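Local coordinates for protein rhamnosidase B (Bacillus sp., PDB 2OKX) that hydrolyses terminal non-reducing alpha-L-rhamnose residues from rhamnosides, as a glycoside hydrolase of family 78 that probably works with inversion of configuration, at residues Arg4-Ser9 and Gly180-Ala185; Val284-Tyr289 and Asn849-Asp854; Asn333-Ala338 and Phe387-Tyr392; Ser624-Trp629 and Ala677-Leu682. All blocks are in the same frame, centred on the assembly; numbering follows the deposited sequence.

Contact 1 of 4, residues Arg4-Ser9 and Gly180-Ala185; sequences RNWNAS and GPAGTA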
loop_
_atom_site.group_PDB
_atom_site.type_symbol
_atom_site.label_atom_id
_atom_site.label_comp_id
_atom_site.label_asym_id
_atom_site.label_seq_id
_atom_site.Cartn_x
_atom_site.Cartn_y
_atom_site.Cartn_z
ATOM N N ARG A 4 -0.361 -30.340 1.526
ATOM C CA ARG A 4 -0.568 -31.455 2.432
ATOM C C ARG A 4 -1.940 -32.061 2.168
ATOM O O ARG A 4 -2.753 -31.488 1.448
ATOM C CB ARG A 4 -0.492 -30.974 3.887
ATOM C CG ARG A 4 -1.549 -29.948 4.280
ATOM C CD ARG A 4 -1.343 -29.484 5.711
ATOM N NE ARG A 4 -1.583 -30.546 6.686
ATOM C CZ ARG A 4 -2.779 -30.868 7.167
ATOM N NH1 ARG A 4 -3.859 -30.208 6.761
ATOM N NH2 ARG A 4 -2.899 -31.843 8.065
ATOM N N ASN A 5 -2.200 -33.221 2.761
ATOM C CA ASN A 5 -3.498 -33.881 2.600
ATOM C C ASN A 5 -4.340 -33.392 3.744
ATOM O O ASN A 5 -3.965 -33.563 4.922
ATOM C CB ASN A 5 -3.361 -35.405 2.714
ATOM C CG ASN A 5 -2.444 -35.984 1.677
ATOM O OD1 ASN A 5 -2.490 -35.605 0.472
ATOM N ND2 ASN A 5 -1.603 -36.930 2.103
ATOM N N TRP A 6 -5.477 -32.799 3.428
ATOM C CA TRP A 6 -6.358 -32.280 4.443
ATOM C C TRP A 6 -7.464 -33.244 4.885
ATOM O O TRP A 6 -7.983 -34.035 4.091
ATOM C CB TRP A 6 -6.997 -30.981 3.941
ATOM C CG TRP A 6 -6.012 -29.873 3.721
ATOM C CD1 TRP A 6 -5.147 -29.725 2.673
ATOM C CD2 TRP A 6 -5.806 -28.749 4.574
ATOM N NE1 TRP A 6 -4.421 -28.567 2.819
ATOM C CE2 TRP A 6 -4.807 -27.949 3.979
ATOM C CE3 TRP A 6 -6.371 -28.339 5.784
ATOM C CZ2 TRP A 6 -4.356 -26.752 4.559
ATOM C CZ3 TRP A 6 -5.924 -27.145 6.364
ATOM C CH2 TRP A 6 -4.925 -26.368 5.744
ATOM N N ASN A 7 -7.818 -33.148 6.161
ATOM C CA ASN A 7 -8.869 -33.960 6.758
ATOM C C ASN A 7 -9.856 -32.989 7.381
ATOM O O ASN A 7 -10.504 -33.291 8.381
ATOM C CB ASN A 7 -8.296 -34.875 7.842
ATOM C CG ASN A 7 -7.270 -35.841 7.299
ATOM O OD1 ASN A 7 -7.575 -36.664 6.436
ATOM N ND2 ASN A 7 -6.040 -35.746 7.798
ATOM N N ALA A 8 -9.941 -31.807 6.784
ATOM C CA ALA A 8 -10.842 -30.767 7.254
ATOM C C ALA A 8 -11.604 -30.235 6.052
ATOM O O ALA A 8 -11.216 -30.474 4.907
ATOM C CB ALA A 8 -10.051 -29.643 7.918
ATOM N N SER A 9 -12.684 -29.509 6.312
ATOM C CA SER A 9 -13.492 -28.962 5.234
ATOM C C SER A 9 -13.621 -27.450 5.318
ATOM O O SER A 9 -13.617 -26.877 6.407
ATOM C CB SER A 9 -14.891 -29.583 5.272
ATOM O OG SER A 9 -14.821 -30.996 5.206
ATOM N N GLY A 180 -16.943 -27.801 1.217
ATOM C CA GLY A 180 -16.286 -28.870 0.489
ATOM C C GLY A 180 -14.895 -29.136 1.032
ATOM O O GLY A 180 -14.403 -28.385 1.874
ATOM N N PRO A 181 -14.232 -30.204 0.570
ATOM C CA PRO A 181 -12.887 -30.519 1.053
ATOM C C PRO A 181 -11.855 -29.573 0.450
ATOM O O PRO A 181 -12.199 -28.680 -0.323
ATOM C CB PRO A 181 -12.692 -31.952 0.582
ATOM C CG PRO A 181 -13.396 -31.937 -0.749
ATOM C CD PRO A 181 -14.678 -31.191 -0.430
ATOM N N ALA A 182 -10.592 -29.769 0.813
ATOM C CA ALA A 182 -9.520 -28.945 0.277
ATOM C C ALA A 182 -9.452 -29.217 -1.221
ATOM O O ALA A 182 -9.445 -30.373 -1.647
ATOM C CB ALA A 182 -8.197 -29.307 0.937
ATOM N N GLY A 183 -9.411 -28.154 -2.018
ATOM C CA GLY A 183 -9.351 -28.323 -3.457
ATOM C C GLY A 183 -10.633 -27.859 -4.114
ATOM O O GLY A 183 -10.705 -27.745 -5.334
ATOM N N THR A 184 -11.652 -27.602 -3.300
ATOM C CA THR A 184 -12.938 -27.133 -3.798
ATOM C C THR A 184 -12.761 -25.700 -4.300
ATOM O O THR A 184 -12.026 -24.916 -3.697
ATOM C CB THR A 184 -14.003 -27.149 -2.680
ATOM O OG1 THR A 184 -14.130 -28.478 -2.163
ATOM C CG2 THR A 184 -15.352 -26.692 -3.210
ATOM N N ALA A 185 -13.425 -25.363 -5.402
ATOM C CA ALA A 185 -13.327 -24.020 -5.963
ATOM C C ALA A 185 -13.768 -23.003 -4.921
ATOM O O ALA A 185 -14.608 -23.303 -4.073
ATOM C CB ALA A 185 -14.198 -23.902 -7.212
HETATM O O HOH W 1 -10.090 -31.615 2.794
#

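Contact 2 of 4, residues Val284-Tyr289 and Asn849-Asp854; sequences VQPERY and NRSNPD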
loop_
_atom_site.group_PDB
_atom_site.type_symbol
_atom_site.label_atom_id
_atom_site.label_comp_id
_atom_site.label_asym_id
_atom_site.label_seq_id
_atom_site.Cartn_x
_atom_site.Cartn_y
_atom_site.Cartn_z
ATOM N N VAL A 284 -10.027 24.114 -0.209
ATOM C CA VAL A 284 -8.682 23.895 -0.711
ATOM C C VAL A 284 -8.708 22.555 -1.433
ATOM O O VAL A 284 -9.011 21.522 -0.831
ATOM C CB VAL A 284 -7.647 23.837 0.439
ATOM C CG1 VAL A 284 -6.258 23.569 -0.126
ATOM C CG2 VAL A 284 -7.659 25.153 1.216
ATOM N N GLN A 285 -8.410 22.581 -2.728
ATOM C CA GLN A 285 -8.407 21.371 -3.539
ATOM C C GLN A 285 -7.774 20.223 -2.765
ATOM O O GLN A 285 -6.732 20.392 -2.134
ATOM C CB GLN A 285 -7.637 21.621 -4.836
ATOM C CG GLN A 285 -7.556 20.423 -5.759
ATOM C CD GLN A 285 -6.830 20.752 -7.046
ATOM O OE1 GLN A 285 -5.688 21.213 -7.027
ATOM N NE2 GLN A 285 -7.490 20.519 -8.177
ATOM N N PRO A 286 -8.378 19.029 -2.829
ATOM C CA PRO A 286 -9.583 18.671 -3.585
ATOM C C PRO A 286 -10.921 18.945 -2.895
ATOM O O PRO A 286 -11.973 18.612 -3.439
ATOM C CB PRO A 286 -9.383 17.188 -3.830
ATOM C CG PRO A 286 -8.827 16.748 -2.498
ATOM C CD PRO A 286 -7.804 17.837 -2.176
ATOM N N GLU A 287 -10.895 19.537 -1.707
ATOM C CA GLU A 287 -12.142 19.808 -0.988
ATOM C C GLU A 287 -12.960 20.918 -1.635
ATOM O O GLU A 287 -12.427 21.788 -2.314
ATOM C CB GLU A 287 -11.860 20.212 0.461
ATOM C CG GLU A 287 -10.943 19.280 1.222
ATOM C CD GLU A 287 -10.662 19.774 2.627
ATOM O OE1 GLU A 287 -9.727 19.247 3.268
ATOM O OE2 GLU A 287 -11.382 20.687 3.094
ATOM N N ARG A 288 -14.270 20.878 -1.420
ATOM C CA ARG A 288 -15.138 21.915 -1.949
ATOM C C ARG A 288 -16.365 22.059 -1.066
ATOM O O ARG A 288 -16.923 21.067 -0.593
ATOM C CB ARG A 288 -15.561 21.606 -3.389
ATOM C CG ARG A 288 -16.394 22.725 -4.006
ATOM C CD ARG A 288 -16.710 22.479 -5.474
ATOM N NE ARG A 288 -15.531 22.591 -6.328
ATOM C CZ ARG A 288 -15.570 22.553 -7.657
ATOM N NH1 ARG A 288 -16.733 22.408 -8.284
ATOM N NH2 ARG A 288 -14.449 22.656 -8.361
ATOM N N TYR A 289 -16.761 23.306 -0.829
ATOM C CA TYR A 289 -17.932 23.604 -0.014
ATOM C C TYR A 289 -18.801 24.640 -0.724
ATOM O O TYR A 289 -18.295 25.611 -1.281
ATOM C CB TYR A 289 -17.514 24.145 1.359
ATOM C CG TYR A 289 -16.528 23.258 2.084
ATOM C CD1 TYR A 289 -15.160 23.337 1.810
ATOM C CD2 TYR A 289 -16.965 22.295 2.987
ATOM C CE1 TYR A 289 -14.256 22.474 2.416
ATOM C CE2 TYR A 289 -16.068 21.425 3.599
ATOM C CZ TYR A 289 -14.714 21.518 3.305
ATOM O OH TYR A 289 -13.828 20.639 3.881
ATOM N N ASN A 849 0.535 12.698 -9.550
ATOM C CA ASN A 849 0.174 11.771 -8.486
ATOM C C ASN A 849 -0.134 12.329 -7.088
ATOM O O ASN A 849 0.246 11.728 -6.087
ATOM C CB ASN A 849 1.292 10.720 -8.408
ATOM C CG ASN A 849 0.911 9.504 -7.592
ATOM O OD1 ASN A 849 -0.160 8.925 -7.777
ATOM N ND2 ASN A 849 1.800 9.098 -6.695
ATOM N N ARG A 850 -0.827 13.463 -7.012
ATOM C CA ARG A 850 -1.177 14.043 -5.714
ATOM C C ARG A 850 -2.443 14.901 -5.809
ATOM O O ARG A 850 -2.675 15.569 -6.816
ATOM C CB ARG A 850 -0.002 14.859 -5.160
ATOM C CG ARG A 850 0.403 16.074 -5.991
ATOM C CD ARG A 850 1.785 16.577 -5.567
ATOM N NE ARG A 850 2.854 15.703 -6.055
ATOM C CZ ARG A 850 4.127 15.769 -5.672
ATOM N NH1 ARG A 850 4.516 16.670 -4.779
ATOM N NH2 ARG A 850 5.021 14.938 -6.196
ATOM N N SER A 851 -3.258 14.870 -4.755
ATOM C CA SER A 851 -4.521 15.610 -4.719
ATOM C C SER A 851 -4.405 17.127 -4.816
ATOM O O SER A 851 -5.320 17.794 -5.309
ATOM C CB SER A 851 -5.302 15.248 -3.451
ATOM O OG SER A 851 -5.652 13.877 -3.450
ATOM N N ASN A 852 -3.291 17.669 -4.335
ATOM C CA ASN A 852 -3.050 19.108 -4.368
ATOM C C ASN A 852 -1.582 19.340 -4.716
ATOM O O ASN A 852 -0.690 18.774 -4.085
ATOM C CB ASN A 852 -3.373 19.729 -3.003
ATOM C CG ASN A 852 -3.273 21.247 -3.007
ATOM O OD1 ASN A 852 -2.235 21.814 -3.351
ATOM N ND2 ASN A 852 -4.356 21.913 -2.617
ATOM N N PRO A 853 -1.316 20.184 -5.728
ATOM C CA PRO A 853 0.048 20.492 -6.172
ATOM C C PRO A 853 0.955 21.109 -5.108
ATOM O O PRO A 853 2.176 21.146 -5.275
ATOM C CB PRO A 853 -0.184 21.431 -7.354
ATOM C CG PRO A 853 -1.435 22.155 -6.954
ATOM C CD PRO A 853 -2.295 21.020 -6.445
ATOM N N ASP A 854 0.363 21.594 -4.020
ATOM C CA ASP A 854 1.141 22.200 -2.943
ATOM C C ASP A 854 1.646 21.143 -1.965
ATOM O O ASP A 854 2.503 21.422 -1.126
ATOM C CB ASP A 854 0.303 23.235 -2.185
ATOM C CG ASP A 854 -0.075 24.428 -3.046
ATOM O OD1 ASP A 854 0.836 25.104 -3.572
ATOM O OD2 ASP A 854 -1.286 24.694 -3.196
#

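Contact 3 of 4, residues Asn333-Ala338 and Phe387-Tyr392; sequences NGVPLA and FEPSLY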
loop_
_atom_site.group_PDB
_atom_site.type_symbol
_atom_site.label_atom_id
_atom_site.label_comp_id
_atom_site.label_asym_id
_atom_site.label_seq_id
_atom_site.Cartn_x
_atom_site.Cartn_y
_atom_site.Cartn_z
ATOM N N ASN A 333 -35.919 3.112 1.072
ATOM C CA ASN A 333 -35.221 1.878 1.411
ATOM C C ASN A 333 -34.281 2.083 2.595
ATOM O O ASN A 333 -33.513 1.188 2.944
ATOM C CB ASN A 333 -34.436 1.340 0.207
ATOM C CG ASN A 333 -33.216 2.182 -0.134
ATOM O OD1 ASN A 333 -32.377 1.771 -0.939
ATOM N ND2 ASN A 333 -33.115 3.363 0.465
ATOM N N GLY A 334 -34.348 3.261 3.212
ATOM C CA GLY A 334 -33.495 3.547 4.353
ATOM C C GLY A 334 -32.418 4.590 4.095
ATOM O O GLY A 334 -32.009 5.304 5.010
ATOM N N VAL A 335 -31.953 4.674 2.852
ATOM C CA VAL A 335 -30.922 5.638 2.473
ATOM C C VAL A 335 -31.594 6.855 1.841
ATOM O O VAL A 335 -32.300 6.730 0.843
ATOM C CB VAL A 335 -29.936 5.013 1.459
ATOM C CG1 VAL A 335 -28.883 6.027 1.057
ATOM C CG2 VAL A 335 -29.293 3.778 2.067
ATOM N N PRO A 336 -31.378 8.050 2.416
ATOM C CA PRO A 336 -31.955 9.310 1.940
ATOM C C PRO A 336 -31.416 9.851 0.620
ATOM O O PRO A 336 -31.684 10.998 0.260
ATOM C CB PRO A 336 -31.685 10.263 3.098
ATOM C CG PRO A 336 -30.351 9.792 3.586
ATOM C CD PRO A 336 -30.526 8.282 3.597
ATOM N N LEU A 337 -30.657 9.032 -0.096
ATOM C CA LEU A 337 -30.097 9.445 -1.375
ATOM C C LEU A 337 -30.494 8.445 -2.444
ATOM O O LEU A 337 -30.827 7.298 -2.148
ATOM C CB LEU A 337 -28.562 9.501 -1.313
ATOM C CG LEU A 337 -27.877 10.371 -0.260
ATOM C CD1 LEU A 337 -26.371 10.201 -0.358
ATOM C CD2 LEU A 337 -28.255 11.816 -0.465
ATOM N N ALA A 338 -30.454 8.895 -3.689
ATOM C CA ALA A 338 -30.763 8.049 -4.830
ATOM C C ALA A 338 -29.764 8.418 -5.914
ATOM O O ALA A 338 -29.171 9.494 -5.871
ATOM C CB ALA A 338 -32.182 8.315 -5.317
ATOM N N PHE A 387 -30.433 3.791 -3.426
ATOM C CA PHE A 387 -29.028 3.554 -3.102
ATOM C C PHE A 387 -28.905 2.267 -2.293
ATOM O O PHE A 387 -29.526 2.142 -1.243
ATOM C CB PHE A 387 -28.487 4.722 -2.282
ATOM C CG PHE A 387 -27.021 4.974 -2.481
ATOM C CD1 PHE A 387 -26.589 6.065 -3.230
ATOM C CD2 PHE A 387 -26.074 4.108 -1.946
ATOM C CE1 PHE A 387 -25.228 6.292 -3.446
ATOM C CE2 PHE A 387 -24.711 4.323 -2.154
ATOM C CZ PHE A 387 -24.287 5.418 -2.907
ATOM N N GLU A 388 -28.116 1.309 -2.777
ATOM C CA GLU A 388 -27.950 0.051 -2.053
ATOM C C GLU A 388 -27.425 0.341 -0.643
ATOM O O GLU A 388 -26.341 0.893 -0.473
ATOM C CB GLU A 388 -26.987 -0.886 -2.792
ATOM C CG GLU A 388 -26.924 -2.280 -2.170
ATOM C CD GLU A 388 -25.984 -3.234 -2.893
ATOM O OE1 GLU A 388 -25.866 -4.400 -2.452
ATOM O OE2 GLU A 388 -25.362 -2.826 -3.897
ATOM N N PRO A 389 -28.201 -0.031 0.388
ATOM C CA PRO A 389 -27.863 0.173 1.802
ATOM C C PRO A 389 -26.443 -0.194 2.239
ATOM O O PRO A 389 -25.804 0.565 2.961
ATOM C CB PRO A 389 -28.915 -0.660 2.525
ATOM C CG PRO A 389 -30.109 -0.513 1.630
ATOM C CD PRO A 389 -29.500 -0.718 0.261
ATOM N N SER A 390 -25.955 -1.352 1.807
ATOM C CA SER A 390 -24.620 -1.800 2.191
ATOM C C SER A 390 -23.487 -0.931 1.635
ATOM O O SER A 390 -22.339 -1.042 2.074
ATOM C CB SER A 390 -24.414 -3.258 1.770
ATOM O OG SER A 390 -24.479 -3.406 0.362
ATOM N N LEU A 391 -23.813 -0.062 0.685
ATOM C CA LEU A 391 -22.817 0.812 0.070
ATOM C C LEU A 391 -22.942 2.226 0.615
ATOM O O LEU A 391 -22.348 3.158 0.082
ATOM C CB LEU A 391 -23.019 0.847 -1.452
ATOM C CG LEU A 391 -23.096 -0.494 -2.191
ATOM C CD1 LEU A 391 -23.280 -0.247 -3.685
ATOM C CD2 LEU A 391 -21.834 -1.300 -1.932
ATOM N N TYR A 392 -23.702 2.377 1.692
ATOM C CA TYR A 392 -23.949 3.689 2.274
ATOM C C TYR A 392 -23.879 3.704 3.797
ATOM O O TYR A 392 -24.358 2.780 4.455
ATOM C CB TYR A 392 -25.339 4.161 1.838
ATOM C CG TYR A 392 -25.795 5.460 2.449
ATOM C CD1 TYR A 392 -25.510 6.677 1.835
ATOM C CD2 TYR A 392 -26.523 5.477 3.641
ATOM C CE1 TYR A 392 -25.941 7.878 2.385
ATOM C CE2 TYR A 392 -26.957 6.675 4.203
ATOM C CZ TYR A 392 -26.664 7.869 3.569
ATOM O OH TYR A 392 -27.098 9.059 4.103
HETATM O O HOH W 2 -31.973 4.920 -1.591
#

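Contact 4 of 4, residues Ser624-Trp629 and Ala677-Leu682; sequences SVIPNW and AGWNLL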
loop_
_atom_site.group_PDB
_atom_site.type_symbol
_atom_site.label_atom_id
_atom_site.label_comp_id
_atom_site.label_asym_id
_atom_site.label_seq_id
_atom_site.Cartn_x
_atom_site.Cartn_y
_atom_site.Cartn_z
ATOM N N SER A 624 -3.435 -4.622 -14.836
ATOM C CA SER A 624 -2.674 -3.469 -15.290
ATOM C C SER A 624 -1.240 -3.874 -15.587
ATOM O O SER A 624 -0.661 -4.704 -14.885
ATOM C CB SER A 624 -2.691 -2.385 -14.210
ATOM O OG SER A 624 -1.866 -1.292 -14.564
ATOM N N VAL A 625 -0.672 -3.282 -16.633
ATOM C CA VAL A 625 0.693 -3.584 -17.031
ATOM C C VAL A 625 1.540 -2.340 -17.238
ATOM O O VAL A 625 1.091 -1.357 -17.830
ATOM C CB VAL A 625 0.740 -4.391 -18.361
ATOM C CG1 VAL A 625 2.183 -4.490 -18.861
ATOM C CG2 VAL A 625 0.163 -5.778 -18.159
ATOM N N ILE A 626 2.766 -2.394 -16.730
ATOM C CA ILE A 626 3.733 -1.323 -16.907
ATOM C C ILE A 626 4.986 -2.062 -17.371
ATOM O O ILE A 626 5.616 -2.786 -16.596
ATOM C CB ILE A 626 4.036 -0.573 -15.598
ATOM C CG1 ILE A 626 2.776 0.141 -15.098
ATOM C CG2 ILE A 626 5.146 0.447 -15.839
ATOM C CD1 ILE A 626 2.983 0.932 -13.813
ATOM N N PRO A 627 5.344 -1.920 -18.657
ATOM C CA PRO A 627 6.528 -2.594 -19.201
ATOM C C PRO A 627 7.759 -2.535 -18.291
ATOM O O PRO A 627 8.339 -3.566 -17.962
ATOM C CB PRO A 627 6.746 -1.882 -20.531
ATOM C CG PRO A 627 5.330 -1.585 -20.966
ATOM C CD PRO A 627 4.696 -1.081 -19.683
ATOM N N ASN A 628 8.152 -1.333 -17.886
ATOM C CA ASN A 628 9.322 -1.176 -17.025
ATOM C C ASN A 628 9.227 -1.974 -15.722
ATOM O O ASN A 628 10.235 -2.486 -15.236
ATOM C CB ASN A 628 9.555 0.307 -16.721
ATOM C CG ASN A 628 10.145 1.059 -17.903
ATOM O OD1 ASN A 628 10.045 2.289 -17.991
ATOM N ND2 ASN A 628 10.778 0.324 -18.813
ATOM N N TRP A 629 8.029 -2.086 -15.150
ATOM C CA TRP A 629 7.888 -2.844 -13.913
ATOM C C TRP A 629 8.241 -4.305 -14.162
ATOM O O TRP A 629 8.918 -4.935 -13.349
ATOM C CB TRP A 629 6.462 -2.750 -13.353
ATOM C CG TRP A 629 6.176 -1.521 -12.497
ATOM C CD1 TRP A 629 5.272 -1.439 -11.472
ATOM C CD2 TRP A 629 6.739 -0.206 -12.638
ATOM N NE1 TRP A 629 5.233 -0.161 -10.973
ATOM C CE2 TRP A 629 6.121 0.617 -11.669
ATOM C CE3 TRP A 629 7.701 0.359 -13.490
ATOM C CZ2 TRP A 629 6.431 1.974 -11.528
ATOM C CZ3 TRP A 629 8.011 1.709 -13.348
ATOM C CH2 TRP A 629 7.376 2.502 -12.374
ATOM N N ALA A 677 0.452 0.231 -26.834
ATOM C CA ALA A 677 -0.687 1.034 -26.416
ATOM C C ALA A 677 -0.950 0.613 -24.977
ATOM O O ALA A 677 -1.608 -0.396 -24.735
ATOM C CB ALA A 677 -1.902 0.731 -27.286
ATOM N N GLY A 678 -0.416 1.375 -24.028
ATOM C CA GLY A 678 -0.605 1.039 -22.629
ATOM C C GLY A 678 0.013 2.050 -21.686
ATOM O O GLY A 678 0.372 3.151 -22.095
ATOM N N TRP A 679 0.140 1.676 -20.418
ATOM C CA TRP A 679 0.710 2.562 -19.408
ATOM C C TRP A 679 2.232 2.473 -19.507
ATOM O O TRP A 679 2.854 1.613 -18.889
ATOM C CB TRP A 679 0.222 2.123 -18.024
ATOM C CG TRP A 679 0.384 3.142 -16.937
ATOM C CD1 TRP A 679 0.772 4.447 -17.075
ATOM C CD2 TRP A 679 0.141 2.940 -15.541
ATOM N NE1 TRP A 679 0.786 5.067 -15.848
ATOM C CE2 TRP A 679 0.404 4.164 -14.889
ATOM C CE3 TRP A 679 -0.275 1.841 -14.776
ATOM C CZ2 TRP A 679 0.267 4.321 -13.504
ATOM C CZ3 TRP A 679 -0.410 1.997 -13.396
ATOM C CH2 TRP A 679 -0.139 3.228 -12.779
ATOM N N ASN A 680 2.817 3.370 -20.296
ATOM C CA ASN A 680 4.265 3.404 -20.526
ATOM C C ASN A 680 4.946 4.338 -19.536
ATOM O O ASN A 680 5.585 5.317 -19.924
ATOM C CB ASN A 680 4.530 3.880 -21.956
ATOM C CG ASN A 680 3.732 3.099 -22.983
ATOM O OD1 ASN A 680 3.226 3.663 -23.957
ATOM N ND2 ASN A 680 3.618 1.793 -22.773
ATOM N N LEU A 681 4.823 4.007 -18.256
ATOM C CA LEU A 681 5.368 4.822 -17.180
ATOM C C LEU A 681 6.791 4.527 -16.729
ATOM O O LEU A 681 7.308 3.424 -16.905
ATOM C CB LEU A 681 4.452 4.709 -15.955
ATOM C CG LEU A 681 4.876 5.461 -14.690
ATOM C CD1 LEU A 681 4.612 6.944 -14.889
ATOM C CD2 LEU A 681 4.111 4.938 -13.478
ATOM N N LEU A 682 7.404 5.543 -16.131
ATOM C CA LEU A 682 8.736 5.439 -15.555
ATOM C C LEU A 682 8.803 6.305 -14.297
ATOM O O LEU A 682 9.021 5.791 -13.206
ATOM C CB LEU A 682 9.830 5.888 -16.529
ATOM C CG LEU A 682 11.219 5.891 -15.864
ATOM C CD1 LEU A 682 11.517 4.509 -15.287
ATOM C CD2 LEU A 682 12.291 6.293 -16.864
HETATM O O HOH W 3 -0.510 -1.074 -19.872
HETATM O O HOH W 4 7.129 1.165 -18.704
#

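Contact 1 of 4, residues Arg4-Ser9 and Gly180-Ala185
Trp6 packs on Ala182: CD1 of Trp6 lies 3.5 Å from CB of Ala182, the methyl approaching the indole obliquely, and CB and CG of Trp6 are almost as close to it. Arg4, two residues earlier, lays NH1 over one face of the Trp6 ring, 3.2 Å above the plane and offset toward the rim, while its NH2 forms a salt bridge with Glu114. Beyond Asn7, the carbonyl of Ala8 is joined to the far segment by a water, which donates to Ala8 O at 2.7 Å and accepts from Ala182 N at 2.8 Å. Last comes Ser9, whose CA rests 3.5 Å from Gly180 O. The facing loop keeps its own shape through a type II turn from Pro181 to Thr184. There Pro181 O accepts from both N and OG1 of Thr184, the hydroxyl standing 2.7 Å from that oxygen; both donors arrive on the same face of the carbonyl plane. The contact lies at the surface, where the chain enters strand 9-12 beside the end of its antiparallel neighbour 174-181, and Trp6 reaches across to strands 41-47, 110-117 and 189-192 of a second sheet, packing edge-to-face with Tyr73.

Contact 2 of 4, residues Val284-Tyr289 and Asn849-Asp854
Asn852 reaches across to the backbone of Gln285, its ND2 donating to Gln285 O over 2.9 Å. The N-H points almost straight at the oxygen, at 170°, and the acceptor lies close to the amide plane of Asn852, although seen from the carbonyl the donor is tilted out of plane by 26°. Around this bond the fit is made by small van der Waals contacts, most of them between carbon and polar atoms. CG1 of Val284 touches the same ND2 at 3.5 Å, the CD and CG corner of the Pro286 ring leans on CB of Ser851, and the Gln285 side chain runs over the opposing backbone, with its CG 3.5 Å from Ser851 O and its OE1 3.4 Å from CD of Pro853.

A second shell sets the amide. With CG anti to the backbone N (chi1 -174°), Asn852 can offer ND2 across the gap while OD1 folds back to accept from Asp854 N at 2.7 Å, in the carbonyl plane: an Asx turn that fixes the rotation of the amide. A leucine in its place would probably leave Gln285 O without this donor and Asp854 N without its acceptor, freeing the 852-854 turn to shift. On the other segment, a cis peptide bond precedes Pro286, and Glu287 N bonds back to Val284 O, bending the chain just before the strand.

Strand 288-294, at the margin of its antiparallel sheet, thus presents its leading loop to the loop between helices 817-833 and 868-876, tying the D2 region to the six-hairpin glycosidase domain.

Contact 3 of 4, residues Asn333-Ala338 and Phe387-Tyr392
Val335 is the knob of this contact, and the hollow it fills is bounded by Tyr392, Phe387 and Pro389. Its CG1 stands over the middle of the Tyr392 ring, 3.4 Å from the centroid and only 9° off the ring normal, a CH-pi contact, while the same methyl also touches CB of Phe387 at 3.6 Å. CG2 of Val335, the other branch, comes 3.6 Å from CD2 of Tyr392 and lies 3.9 Å from CA of Pro389. The fork is set by chi1 of 179°, which places CG1 anti to the backbone N and lets one branch cover the ring while the other leans past its rim.

Neighbouring bumps fit round the rest of the tyrosine. CG of Pro336 packs 3.4 Å from Tyr392 OH, and CD1 of Leu337 meets CE1 of Tyr392 at 3.6 Å, each side chain crossing the tyrosine at about a right angle. The hydroxyl is hydrogen-bonded to Tyr219 and Glu394, so this end of the ring is held by polar partners as well. Where the backbones draw together, a water bridges them, donating to Leu337 O and accepting from Phe387 N at 2.6 Å.

The contact packs the loop entering strand 338-340 against the turn by which the chain passes from strand 384-386 of one antiparallel sheet to strand 392-393 at the margin of another, in the D2 region.

Contact 4 of 4, residues Ser624-Trp629 and Ala677-Leu682
Trp679 and Ile626 form the centre of this contact. CB of Trp679 rests 3.6 Å from Val625 O. A chi1 of -163° sets CG opposite the backbone N and brings the indole beneath Ile626: CD2 meets CG1 and CD1 of Ile626, and CE3 of Trp679 approaches Ile626 CG1 at 3.5 Å. Ile626 CD1 lies over one face of the six-membered ring, 3.7 Å from its centroid and 20° off the normal. Farther out, CZ3 touches this methyl, while Ser624 OG sits at the ring edge, 3.5 Å from CE3 of Trp679; that hydroxyl is hydrogen-bonded to Asp350 and Asp616. Replacing the indole by an alanine is likely to open a gap under Ile626 and cost Ile626 CD1 its aromatic face.

Beside the indole, CD2 of Leu681 touches Ile626 CD1 and CH2 of Trp629, whose ring receives Ile626 CG2 on one face. The backbones are linked by water: one accepts from Trp679 N and lies 2.6 Å from Val625 O, to which it probably donates, and another accepts from Asn628 N at 2.8 Å and donates to Leu681 O. Chemically, largely apolar side chains supply the fit and waters link the polar backbones, one at the first turn of helix 627-644.

Contact 2 is the one of the four that joins two family regions, D2 and the glycosidase domain, across 559 intervening residues, a span that includes both contacts 3 and 4. Contacts 3 and 4 each lie within one family region, and contact 1 sits where two neighbouring strands of one sheet, 9-12 and 174-181, meet. Contacts 2 and 4 approach each other most closely, with nearest atoms about 7 Å apart and centres 26 Å apart. Contacts 1 and 2 lie on opposite sides of the chain's centre, their own centres 50 Å apart. Near contact 4, a bound glycerol, probably from the crystallisation liquor, lies about 3 Å from the Trp629 side chain, possibly marking a pocket in the glycosidase domain.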